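Exodeoxyribonuclease III (Neisseria meningitidis, PDB 2JC4) probably degrades double-stranded DNA as a metal-dependent 3'-5' exonuclease of the AP/ExoA repair family. Local coordinates at residues N148-D153 against L214-I219. Sequence-based numbering, arbitrary orientation.
Sequences NIAPAD and LRIDHI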
loop_
_atom_site.group_PDB
_atom_site.type_symbol
_atom_site.label_atom_id
_atom_site.label_comp_id
_atom_site.label_asym_id
_atom_site.label_seq_id
_atom_site.Cartn_x
_atom_site.Cartn_y
_atom_site.Cartn_z
ATOM N N ASN A 148 5.862 -3.751 -3.032
ATOM C CA ASN A 148 6.549 -4.909 -3.621
ATOM C C ASN A 148 8.062 -4.765 -3.549
ATOM O O ASN A 148 8.782 -5.278 -4.382
ATOM C CB ASN A 148 6.093 -5.132 -5.076
ATOM C CG ASN A 148 4.909 -6.065 -5.165
ATOM O OD1 ASN A 148 4.949 -7.198 -4.623
ATOM N ND2 ASN A 148 3.846 -5.617 -5.825
ATOM N N ILE A 149 8.517 -4.065 -2.506
ATOM C CA ILE A 149 9.935 -3.900 -2.215
ATOM C C ILE A 149 10.088 -3.984 -0.693
ATOM O O ILE A 149 9.360 -3.304 0.093
ATOM C CB ILE A 149 10.529 -2.558 -2.741
ATOM C CG1 ILE A 149 10.453 -2.458 -4.278
ATOM C CG2 ILE A 149 12.029 -2.376 -2.214
ATOM C CD1 ILE A 149 10.796 -1.048 -4.775
ATOM N N ALA A 150 11.057 -4.814 -0.304
ATOM C CA ALA A 150 11.452 -5.038 1.076
ATOM C C ALA A 150 12.716 -4.204 1.323
ATOM O O ALA A 150 13.783 -4.507 0.791
ATOM C CB ALA A 150 11.724 -6.523 1.282
ATOM N N PRO A 151 12.587 -3.110 2.082
ATOM C CA PRO A 151 13.669 -2.115 2.121
ATOM C C PRO A 151 15.064 -2.570 2.567
ATOM O O PRO A 151 16.047 -2.023 2.059
ATOM C CB PRO A 151 13.122 -1.052 3.082
ATOM C CG PRO A 151 11.625 -1.115 2.866
ATOM C CD PRO A 151 11.413 -2.650 2.842
ATOM N N ALA A 152 15.161 -3.518 3.502
ATOM C CA ALA A 152 16.491 -3.994 3.981
ATOM C C ALA A 152 16.398 -5.471 4.321
ATOM O O ALA A 152 15.298 -6.044 4.274
ATOM C CB ALA A 152 16.930 -3.172 5.180
ATOM N N ASP A 153 17.508 -6.125 4.675
ATOM C CA ASP A 153 17.422 -7.593 4.919
ATOM C C ASP A 153 16.560 -8.020 6.118
ATOM O O ASP A 153 16.025 -9.116 6.135
ATOM C CB ASP A 153 18.814 -8.242 4.951
ATOM C CG ASP A 153 19.358 -8.549 3.543
ATOM O OD1 ASP A 153 18.593 -8.579 2.538
ATOM O OD2 ASP A 153 20.559 -8.806 3.469
ATOM N N LEU A 214 7.734 -11.198 3.959
ATOM C CA LEU A 214 8.412 -9.965 3.548
ATOM C C LEU A 214 7.640 -8.738 4.098
ATOM O O LEU A 214 6.408 -8.755 4.202
ATOM C CB LEU A 214 8.511 -9.868 2.029
ATOM C CG LEU A 214 9.050 -11.106 1.273
ATOM C CD1 LEU A 214 8.957 -10.788 -0.196
ATOM C CD2 LEU A 214 10.474 -11.409 1.651
ATOM N N ARG A 215 8.377 -7.699 4.469
ATOM C CA ARG A 215 7.754 -6.388 4.716
ATOM C C ARG A 215 7.774 -5.576 3.438
ATOM O O ARG A 215 8.779 -4.921 3.129
ATOM C CB ARG A 215 8.441 -5.609 5.857
ATOM C CG ARG A 215 7.698 -4.331 6.261
ATOM C CD ARG A 215 8.420 -3.562 7.400
ATOM N NE ARG A 215 9.677 -2.967 6.929
ATOM C CZ ARG A 215 9.850 -1.653 6.727
ATOM N NH1 ARG A 215 8.868 -0.801 6.978
ATOM N NH2 ARG A 215 11.013 -1.192 6.304
ATOM N N ILE A 216 6.660 -5.602 2.709
ATOM C CA ILE A 216 6.546 -4.890 1.423
ATOM C C ILE A 216 5.413 -3.889 1.358
ATOM O O ILE A 216 5.291 -3.151 0.358
ATOM C CB ILE A 216 6.439 -5.884 0.227
ATOM C CG1 ILE A 216 5.242 -6.852 0.419
ATOM C CG2 ILE A 216 7.814 -6.668 0.064
ATOM C CD1 ILE A 216 5.042 -7.839 -0.772
ATOM N N ASP A 217 4.556 -3.887 2.379
ATOM C CA ASP A 217 3.503 -2.894 2.481
ATOM C C ASP A 217 3.905 -1.809 3.469
ATOM O O ASP A 217 4.191 -2.103 4.672
ATOM C CB ASP A 217 2.208 -3.583 2.932
ATOM C CG ASP A 217 1.779 -4.673 1.966
ATOM O OD1 ASP A 217 1.085 -4.319 1.009
ATOM O OD2 ASP A 217 2.078 -5.876 2.206
ATOM N N HIS A 218 3.921 -0.559 2.991
ATOM C CA HIS A 218 4.571 0.529 3.780
ATOM C C HIS A 218 3.686 1.739 3.875
ATOM O O HIS A 218 2.767 1.890 3.077
ATOM C CB HIS A 218 5.914 0.950 3.145
ATOM C CG HIS A 218 6.857 -0.194 2.901
ATOM N ND1 HIS A 218 7.293 -1.011 3.910
ATOM C CD2 HIS A 218 7.383 -0.694 1.752
ATOM C CE1 HIS A 218 8.083 -1.952 3.403
ATOM N NE2 HIS A 218 8.157 -1.777 2.092
ATOM N N ILE A 219 3.997 2.635 4.819
ATOM C CA ILE A 219 3.273 3.911 4.928
ATOM C C ILE A 219 4.349 4.996 5.025
ATOM O O ILE A 219 5.089 5.036 5.995
ATOM C CB ILE A 219 2.337 3.948 6.160
ATOM C CG1 ILE A 219 1.257 2.843 6.045
ATOM C CG2 ILE A 219 1.614 5.322 6.247
ATOM C CD1 ILE A 219 0.409 2.682 7.269
#
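His218 reaches across to the backbone of Ile149 inside the DNase I-like fold, where the loop following strand 141-144 meets the start of strand 217-221. Its NE2 donates to Ile149 O at 2.8 Å. The N-H...O angle of 168° makes the bond almost straight. The oxygen lies only 4° out of the ring plane, at the edge of the imidazole, and this in-plane bond fixes the ring's rotation. Pro151 packs obliquely against the same ring, its CD 3.4 Å from His218 CE1. Pro151 CG also lies 3.5 Å from Arg215 NH2. The arginine has CG anti to its backbone nitrogen and bends at chi3 (70°), which brings the guanidinium back until His218 CE1 sits over the centre of one face, 3.7 Å above the plane. Asp155 and Asp186 hold the guanidinium by salt bridges and probably offset its charge.

The CB of Ile216 points at the loop, and CG2, placed beside the backbone nitrogen, comes 3.6 Å from Ile149 C and also touches Ala150 CB. The backbones reinforce this packing with a CA-H...O contact each way, Ile216 CA to Ile149 O and Ala150 CA to Arg215 O.

Two residues of the predicted active site belong to these segments. Asn148, a predicted transition-state stabiliser, gives ND2 to Cys106 O, while Asp217 OD2 is hydrogen-bonded to Thr199 OG1 and to ND1 of His247, a predicted active-site residue. The other end of the Asn148 amide, OD1, stands 3.9 Å from Ile216 CD1.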